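Long-range contact in agmatinase (Deinococcus radiodurans, PDB 1WOH), which probably hydrolyses agmatine to putrescine and urea, as a two-manganese enzyme of the arginase (ureohydrolase) family: residues V228-S242 with L275-M289. Residues are numbered along the deposited sequence; the frame is centred on the assembly and turned at random.
Sequences VDVDGFDPAVIPGTS and LAPNLDPTGRSELLM
M289, on the first turns of helix 284-302, packs against V230, F233 and I238, from the 3-10 turn and loop that follow strand 223-229 in the parallel sheet of the arginase-type alpha/beta fold. Its chain is folded back at chi2 (-60°) and again at chi3, which brings SD to 3.6 Å from V230 CG1 and sets it obliquely to the F233 ring in a Met-aromatic contact. I238 CD1 lies against L288 CB, while V237 CG1 meets L288 CD2 with the two side chains nearly perpendicular.

Nearer the start of the helix the contact turns polar. S285 OG accepts the G240 N-H (3.0 Å) and donates to D280 OD1, so this hydroxyl bridges the loop N-H and the carboxylate. D280 OD1 also accepts from S285 N, and OD2 from T282 N and OG1, four bonds that hold the carboxylate flat against P239 CG (3.5 Å from OD1). Replacing D280 by alanine is likely to let the S285 hydroxyl turn away from G240 and to deprive the T282 hydroxyl and N-H of their acceptor. The R284 chain, extended from CG to NE, carries its guanidinium to P239, whose CD lies over one face, offset toward the rim.

G240 O receives A276 N at 2.7 Å. Together the contacts of S285, R284 and A276 join the helix start and the turn before it to the loop after D229 and D231, seen as manganese ligands in this protein. At the subunit interface, where R284 of each of two neighbouring subunits comes close, R284 NH2 donates to A236 O, 2.8 Å away and 3° out of the guanidinium plane.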
ATOM      1  N   VAL A 228      -8.950  20.636 -17.004  1.00  7.85           N
ATOM      2  CA  VAL A 228      -8.282  20.576 -15.716  1.00  8.02           C
ATOM      3  C   VAL A 228      -7.382  19.355 -15.604  1.00  7.29           C
ATOM      4  O   VAL A 228      -7.861  18.225 -15.536  1.00 10.34           O
ATOM      5  CB  VAL A 228      -9.296  20.529 -14.550  1.00  8.81           C
ATOM      6  CG1 VAL A 228      -8.544  20.460 -13.211  1.00 10.23           C
ATOM      7  CG2 VAL A 228     -10.195  21.764 -14.596  1.00  9.86           C
ATOM      8  N   ASP A 229      -6.076  19.592 -15.626  1.00  7.13           N
ATOM      9  CA  ASP A 229      -5.101  18.521 -15.453  1.00  7.53           C
ATOM     10  C   ASP A 229      -4.845  18.563 -13.941  1.00  7.57           C
ATOM     11  O   ASP A 229      -4.428  19.597 -13.412  1.00  9.53           O
ATOM     12  CB  ASP A 229      -3.815  18.846 -16.213  1.00  9.48           C
ATOM     13  CG  ASP A 229      -2.755  17.767 -16.063  1.00 10.98           C
ATOM     14  OD1 ASP A 229      -2.739  17.072 -15.029  1.00 11.78           O
ATOM     15  OD2 ASP A 229      -1.920  17.629 -16.979  1.00 14.64           O
ATOM     16  N   VAL A 230      -5.104  17.468 -13.239  1.00  9.98           N
ATOM     17  CA  VAL A 230      -4.914  17.477 -11.795  1.00  8.89           C
ATOM     18  C   VAL A 230      -3.492  17.799 -11.342  1.00 10.46           C
ATOM     19  O   VAL A 230      -3.304  18.230 -10.202  1.00  8.57           O
ATOM     20  CB  VAL A 230      -5.382  16.137 -11.139  1.00  8.74           C
ATOM     21  CG1 VAL A 230      -6.790  15.798 -11.601  1.00 10.61           C
ATOM     22  CG2 VAL A 230      -4.428  15.003 -11.476  1.00  9.82           C
ATOM     23  N   ASP A 231      -2.488  17.634 -12.209  1.00  8.92           N
ATOM     24  CA  ASP A 231      -1.135  17.939 -11.750  1.00  9.46           C
ATOM     25  C   ASP A 231      -0.911  19.444 -11.640  1.00  8.20           C
ATOM     26  O   ASP A 231       0.150  19.901 -11.196  1.00  8.33           O
ATOM     27  CB  ASP A 231      -0.038  17.247 -12.604  1.00 10.06           C
ATOM     28  CG  ASP A 231       0.091  17.800 -14.015  1.00 14.13           C
ATOM     29  OD1 ASP A 231      -0.302  18.952 -14.268  1.00 12.58           O
ATOM     30  OD2 ASP A 231       0.625  17.058 -14.873  1.00 15.64           O
ATOM     31  N   GLY A 232      -1.927  20.213 -12.029  1.00  8.51           N
ATOM     32  CA  GLY A 232      -1.844  21.656 -11.889  1.00  8.37           C
ATOM     33  C   GLY A 232      -1.878  21.959 -10.394  1.00  8.30           C
ATOM     34  O   GLY A 232      -1.337  22.966  -9.920  1.00 11.02           O
ATOM     35  N   PHE A 233      -2.517  21.067  -9.640  1.00 10.30           N
ATOM     36  CA  PHE A 233      -2.613  21.220  -8.193  1.00  9.53           C
ATOM     37  C   PHE A 233      -1.354  20.747  -7.503  1.00  9.04           C
ATOM     38  O   PHE A 233      -0.662  19.865  -7.992  1.00 10.16           O
ATOM     39  CB  PHE A 233      -3.807  20.440  -7.643  1.00  7.68           C
ATOM     40  CG  PHE A 233      -5.123  21.006  -8.068  1.00  8.97           C
ATOM     41  CD1 PHE A 233      -5.777  20.518  -9.192  1.00  8.55           C
ATOM     42  CD2 PHE A 233      -5.664  22.090  -7.390  1.00  8.50           C
ATOM     43  CE1 PHE A 233      -6.952  21.113  -9.637  1.00 11.33           C
ATOM     44  CE2 PHE A 233      -6.839  22.691  -7.828  1.00  7.31           C
ATOM     45  CZ  PHE A 233      -7.482  22.203  -8.954  1.00 10.81           C
ATOM     46  N   ASP A 234      -1.062  21.337  -6.351  1.00  7.20           N
ATOM     47  CA  ASP A 234       0.114  20.945  -5.596  1.00  9.05           C
ATOM     48  C   ASP A 234       0.015  19.446  -5.295  1.00  8.07           C
ATOM     49  O   ASP A 234      -1.053  18.945  -4.944  1.00  8.66           O
ATOM     50  CB  ASP A 234       0.182  21.740  -4.289  1.00  9.15           C
ATOM     51  CG  ASP A 234       1.537  21.638  -3.618  1.00 13.18           C
ATOM     52  OD1 ASP A 234       1.840  20.577  -3.042  1.00 14.15           O
ATOM     53  OD2 ASP A 234       2.303  22.618  -3.684  1.00 14.65           O
ATOM     54  N   PRO A 235       1.131  18.714  -5.441  1.00  6.95           N
ATOM     55  CA  PRO A 235       1.193  17.266  -5.190  1.00  8.56           C
ATOM     56  C   PRO A 235       0.873  16.875  -3.744  1.00  8.00           C
ATOM     57  O   PRO A 235       0.510  15.725  -3.470  1.00  8.92           O
ATOM     58  CB  PRO A 235       2.633  16.905  -5.569  1.00  8.31           C
ATOM     59  CG  PRO A 235       3.031  17.953  -6.517  1.00 13.44           C
ATOM     60  CD  PRO A 235       2.411  19.211  -5.968  1.00 10.24           C
ATOM     61  N   ALA A 236       1.022  17.814  -2.812  1.00  8.07           N
ATOM     62  CA  ALA A 236       0.713  17.514  -1.420  1.00  8.32           C
ATOM     63  C   ALA A 236      -0.800  17.368  -1.317  1.00  9.71           C
ATOM     64  O   ALA A 236      -1.306  16.580  -0.528  1.00 10.54           O
ATOM     65  CB  ALA A 236       1.202  18.640  -0.504  1.00  9.28           C
ATOM     66  N   VAL A 237      -1.513  18.127  -2.145  1.00  9.10           N
ATOM     67  CA  VAL A 237      -2.971  18.091  -2.153  1.00 10.57           C
ATOM     68  C   VAL A 237      -3.496  16.938  -3.008  1.00 10.14           C
ATOM     69  O   VAL A 237      -4.308  16.137  -2.546  1.00 10.66           O
ATOM     70  CB  VAL A 237      -3.540  19.417  -2.685  1.00 11.15           C
ATOM     71  CG1 VAL A 237      -5.060  19.377  -2.686  1.00 11.65           C
ATOM     72  CG2 VAL A 237      -3.030  20.571  -1.818  1.00 11.15           C
ATOM     73  N   ILE A 238      -3.025  16.866  -4.252  1.00  9.55           N
ATOM     74  CA  ILE A 238      -3.426  15.821  -5.193  1.00  6.19           C
ATOM     75  C   ILE A 238      -2.181  15.040  -5.651  1.00  6.95           C
ATOM     76  O   ILE A 238      -1.629  15.311  -6.717  1.00  6.93           O
ATOM     77  CB  ILE A 238      -4.090  16.441  -6.445  1.00  8.67           C
ATOM     78  CG1 ILE A 238      -5.204  17.406  -6.025  1.00  9.93           C
ATOM     79  CG2 ILE A 238      -4.631  15.335  -7.349  1.00  9.68           C
ATOM     80  CD1 ILE A 238      -6.355  16.744  -5.252  1.00  8.29           C
ATOM     81  N   PRO A 239      -1.720  14.074  -4.847  1.00  7.88           N
ATOM     82  CA  PRO A 239      -0.535  13.296  -5.224  1.00  6.38           C
ATOM     83  C   PRO A 239      -0.777  12.243  -6.308  1.00  7.12           C
ATOM     84  O   PRO A 239       0.172  11.764  -6.917  1.00  7.50           O
ATOM     85  CB  PRO A 239      -0.109  12.661  -3.897  1.00  8.80           C
ATOM     86  CG  PRO A 239      -1.431  12.393  -3.239  1.00  7.42           C
ATOM     87  CD  PRO A 239      -2.171  13.711  -3.489  1.00  6.63           C
ATOM     88  N   GLY A 240      -2.039  11.885  -6.528  1.00  7.70           N
ATOM     89  CA  GLY A 240      -2.375  10.867  -7.514  1.00  8.60           C
ATOM     90  C   GLY A 240      -2.318  11.300  -8.966  1.00  7.40           C
ATOM     91  O   GLY A 240      -3.352  11.503  -9.610  1.00  8.26           O
ATOM     92  N   THR A 241      -1.106  11.440  -9.491  1.00  8.06           N
ATOM     93  CA  THR A 241      -0.918  11.845 -10.886  1.00  6.42           C
ATOM     94  C   THR A 241       0.465  11.378 -11.346  1.00  8.02           C
ATOM     95  O   THR A 241       1.394  11.282 -10.548  1.00  9.00           O
ATOM     96  CB  THR A 241      -1.067  13.390 -11.057  1.00  9.55           C
ATOM     97  OG1 THR A 241      -1.148  13.713 -12.450  1.00  9.27           O
ATOM     98  CG2 THR A 241       0.102  14.125 -10.457  1.00  8.60           C
ATOM     99  N   SER A 242       0.598  11.089 -12.636  1.00  8.48           N
ATOM    100  CA  SER A 242       1.862  10.584 -13.187  1.00  8.54           C
ATOM    101  C   SER A 242       3.120  11.410 -12.968  1.00  9.51           C
ATOM    102  O   SER A 242       4.139  10.901 -12.467  1.00  9.76           O
ATOM    103  CB  SER A 242       1.718  10.349 -14.699  1.00  9.51           C
ATOM    104  OG  SER A 242       2.986  10.040 -15.275  1.00  9.37           O
ATOM    105  N   LEU A 275      -5.676  12.060 -13.576  1.00  8.37           N
ATOM    106  CA  LEU A 275      -5.817  11.556 -12.214  1.00 10.26           C
ATOM    107  C   LEU A 275      -5.354  10.092 -12.249  1.00  9.70           C
ATOM    108  O   LEU A 275      -5.758   9.342 -13.139  1.00 10.92           O
ATOM    109  CB  LEU A 275      -7.290  11.600 -11.790  1.00 11.07           C
ATOM    110  CG  LEU A 275      -7.730  11.669 -10.322  1.00 18.23           C
ATOM    111  CD1 LEU A 275      -9.065  10.933 -10.185  1.00 14.58           C
ATOM    112  CD2 LEU A 275      -6.701  11.077  -9.397  1.00 14.95           C
ATOM    113  N   ALA A 276      -4.503   9.693 -11.302  1.00  9.14           N
ATOM    114  CA  ALA A 276      -4.020   8.312 -11.210  1.00  8.81           C
ATOM    115  C   ALA A 276      -4.357   7.827  -9.803  1.00  8.27           C
ATOM    116  O   ALA A 276      -3.564   7.993  -8.879  1.00  8.85           O
ATOM    117  CB  ALA A 276      -2.513   8.248 -11.430  1.00  8.24           C
ATOM    118  N   PRO A 277      -5.540   7.218  -9.627  1.00 10.76           N
ATOM    119  CA  PRO A 277      -5.999   6.712  -8.324  1.00 11.69           C
ATOM    120  C   PRO A 277      -5.048   5.720  -7.673  1.00 11.83           C
ATOM    121  O   PRO A 277      -4.930   5.665  -6.448  1.00 11.92           O
ATOM    122  CB  PRO A 277      -7.342   6.056  -8.656  1.00 13.22           C
ATOM    123  CG  PRO A 277      -7.781   6.760  -9.900  1.00 15.07           C
ATOM    124  CD  PRO A 277      -6.512   6.890 -10.684  1.00  8.99           C
ATOM    125  N   ASN A 278      -4.375   4.934  -8.505  1.00 10.87           N
ATOM    126  CA  ASN A 278      -3.439   3.921  -8.042  1.00 12.67           C
ATOM    127  C   ASN A 278      -2.203   4.519  -7.393  1.00 12.20           C
ATOM    128  O   ASN A 278      -1.459   3.815  -6.701  1.00 13.70           O
ATOM    129  CB  ASN A 278      -3.012   3.045  -9.219  1.00 14.20           C
ATOM    130  CG  ASN A 278      -2.460   3.861 -10.371  1.00 14.23           C
ATOM    131  OD1 ASN A 278      -3.077   4.835 -10.799  1.00 14.08           O
ATOM    132  ND2 ASN A 278      -1.298   3.464 -10.879  1.00 17.43           N
ATOM    133  N   LEU A 279      -1.984   5.813  -7.612  1.00  9.55           N
ATOM    134  CA  LEU A 279      -0.823   6.492  -7.050  1.00 10.64           C
ATOM    135  C   LEU A 279      -1.134   7.271  -5.778  1.00 11.55           C
ATOM    136  O   LEU A 279      -0.275   7.988  -5.260  1.00 13.19           O
ATOM    137  CB  LEU A 279      -0.195   7.421  -8.090  1.00 10.54           C
ATOM    138  CG  LEU A 279       0.379   6.689  -9.312  1.00 10.92           C
ATOM    139  CD1 LEU A 279       0.926   7.696 -10.299  1.00  6.99           C
ATOM    140  CD2 LEU A 279       1.483   5.731  -8.874  1.00 13.83           C
ATOM    141  N   ASP A 280      -2.361   7.147  -5.285  1.00 10.55           N
ATOM    142  CA  ASP A 280      -2.733   7.819  -4.034  1.00 10.12           C
ATOM    143  C   ASP A 280      -3.582   6.858  -3.209  1.00 10.95           C
ATOM    144  O   ASP A 280      -4.807   6.839  -3.321  1.00 10.54           O
ATOM    145  CB  ASP A 280      -3.530   9.099  -4.284  1.00  9.51           C
ATOM    146  CG  ASP A 280      -3.924   9.792  -2.983  1.00 11.88           C
ATOM    147  OD1 ASP A 280      -4.566  10.863  -3.032  1.00  9.76           O
ATOM    148  OD2 ASP A 280      -3.579   9.259  -1.905  1.00 10.36           O
ATOM    149  N   PRO A 281      -2.937   6.047  -2.364  1.00 11.45           N
ATOM    150  CA  PRO A 281      -3.689   5.095  -1.545  1.00 13.49           C
ATOM    151  C   PRO A 281      -4.578   5.718  -0.474  1.00 13.52           C
ATOM    152  O   PRO A 281      -5.374   5.021   0.147  1.00 15.30           O
ATOM    153  CB  PRO A 281      -2.599   4.198  -0.961  1.00 12.49           C
ATOM    154  CG  PRO A 281      -1.404   5.090  -0.908  1.00 15.85           C
ATOM    155  CD  PRO A 281      -1.484   5.861  -2.201  1.00 13.55           C
ATOM    156  N   THR A 282      -4.449   7.022  -0.253  1.00 12.52           N
ATOM    157  CA  THR A 282      -5.282   7.689   0.745  1.00 10.45           C
ATOM    158  C   THR A 282      -6.639   7.989   0.134  1.00 11.31           C
ATOM    159  O   THR A 282      -7.612   8.245   0.848  1.00 11.02           O
ATOM    160  CB  THR A 282      -4.678   9.034   1.216  1.00 10.74           C
ATOM    161  OG1 THR A 282      -4.825  10.016   0.178  1.00 10.29           O
ATOM    162  CG2 THR A 282      -3.204   8.866   1.574  1.00 10.30           C
ATOM    163  N   GLY A 283      -6.692   7.970  -1.193  1.00 10.99           N
ATOM    164  CA  GLY A 283      -7.933   8.245  -1.894  1.00 12.72           C
ATOM    165  C   GLY A 283      -8.371   9.701  -1.906  1.00 12.13           C
ATOM    166  O   GLY A 283      -9.420  10.023  -2.466  1.00 11.94           O
ATOM    167  N   ARG A 284      -7.588  10.595  -1.311  1.00 11.44           N
ATOM    168  CA  ARG A 284      -7.996  12.001  -1.298  1.00 10.37           C
ATOM    169  C   ARG A 284      -7.953  12.648  -2.680  1.00 11.04           C
ATOM    170  O   ARG A 284      -8.701  13.588  -2.950  1.00 10.62           O
ATOM    171  CB  ARG A 284      -7.142  12.818  -0.323  1.00  9.11           C
ATOM    172  CG  ARG A 284      -5.697  13.091  -0.743  1.00 11.11           C
ATOM    173  CD  ARG A 284      -5.077  14.008   0.312  1.00 10.38           C
ATOM    174  NE  ARG A 284      -3.674  14.328   0.079  1.00  9.87           N
ATOM    175  CZ  ARG A 284      -2.669  13.467   0.202  1.00  7.95           C
ATOM    176  NH1 ARG A 284      -2.900  12.206   0.547  1.00  8.66           N
ATOM    177  NH2 ARG A 284      -1.427  13.882   0.022  1.00  9.39           N
ATOM    178  N   SER A 285      -7.089  12.146  -3.558  1.00  8.86           N
ATOM    179  CA  SER A 285      -7.011  12.724  -4.902  1.00  7.63           C
ATOM    180  C   SER A 285      -8.332  12.628  -5.664  1.00  8.29           C
ATOM    181  O   SER A 285      -8.814  13.632  -6.205  1.00  9.47           O
ATOM    182  CB  SER A 285      -5.894  12.059  -5.718  1.00  8.78           C
ATOM    183  OG  SER A 285      -4.627  12.338  -5.155  1.00  7.96           O
ATOM    184  N   GLU A 286      -8.928  11.437  -5.727  1.00  7.83           N
ATOM    185  CA  GLU A 286     -10.185  11.308  -6.458  1.00  9.90           C
ATOM    186  C   GLU A 286     -11.342  11.970  -5.722  1.00 10.85           C
ATOM    187  O   GLU A 286     -12.263  12.500  -6.348  1.00 10.38           O
ATOM    188  CB  GLU A 286     -10.524   9.838  -6.756  1.00 11.69           C
ATOM    189  CG  GLU A 286     -10.543   8.899  -5.563  1.00 16.56           C
ATOM    190  CD  GLU A 286      -9.250   8.115  -5.430  1.00 20.77           C
ATOM    191  OE1 GLU A 286      -9.328   6.890  -5.203  1.00 21.20           O
ATOM    192  OE2 GLU A 286      -8.159   8.721  -5.548  1.00 22.22           O
ATOM    193  N   LEU A 287     -11.297  11.948  -4.395  1.00 10.03           N
ATOM    194  CA  LEU A 287     -12.356  12.575  -3.615  1.00 11.02           C
ATOM    195  C   LEU A 287     -12.378  14.078  -3.862  1.00 10.40           C
ATOM    196  O   LEU A 287     -13.432  14.648  -4.164  1.00 10.92           O
ATOM    197  CB  LEU A 287     -12.163  12.270  -2.127  1.00 12.19           C
ATOM    198  CG  LEU A 287     -12.581  10.837  -1.774  1.00 10.98           C
ATOM    199  CD1 LEU A 287     -12.153  10.479  -0.358  1.00 10.46           C
ATOM    200  CD2 LEU A 287     -14.098  10.717  -1.928  1.00 13.50           C
ATOM    201  N   LEU A 288     -11.213  14.713  -3.763  1.00  8.68           N
ATOM    202  CA  LEU A 288     -11.106  16.141  -3.989  1.00  9.08           C
ATOM    203  C   LEU A 288     -11.387  16.550  -5.426  1.00 10.02           C
ATOM    204  O   LEU A 288     -12.018  17.578  -5.662  1.00 11.07           O
ATOM    205  CB  LEU A 288      -9.722  16.651  -3.584  1.00 10.01           C
ATOM    206  CG  LEU A 288      -9.631  17.166  -2.144  1.00 12.01           C
ATOM    207  CD1 LEU A 288     -10.068  16.074  -1.177  1.00 13.03           C
ATOM    208  CD2 LEU A 288      -8.212  17.632  -1.850  1.00 11.70           C
ATOM    209  N   MET A 289     -10.921  15.760  -6.389  1.00  7.58           N
ATOM    210  CA  MET A 289     -11.156  16.108  -7.787  1.00  9.19           C
ATOM    211  C   MET A 289     -12.602  15.906  -8.235  1.00 10.48           C
ATOM    212  O   MET A 289     -13.078  16.596  -9.139  1.00 11.62           O
ATOM    213  CB  MET A 289     -10.189  15.349  -8.692  1.00 10.75           C
ATOM    214  CG  MET A 289      -8.747  15.828  -8.562  1.00 12.39           C
ATOM    215  SD  MET A 289      -8.447  17.588  -8.982  1.00 10.05           S
ATOM    216  CE  MET A 289      -9.901  17.994  -9.936  1.00 23.00           C
TER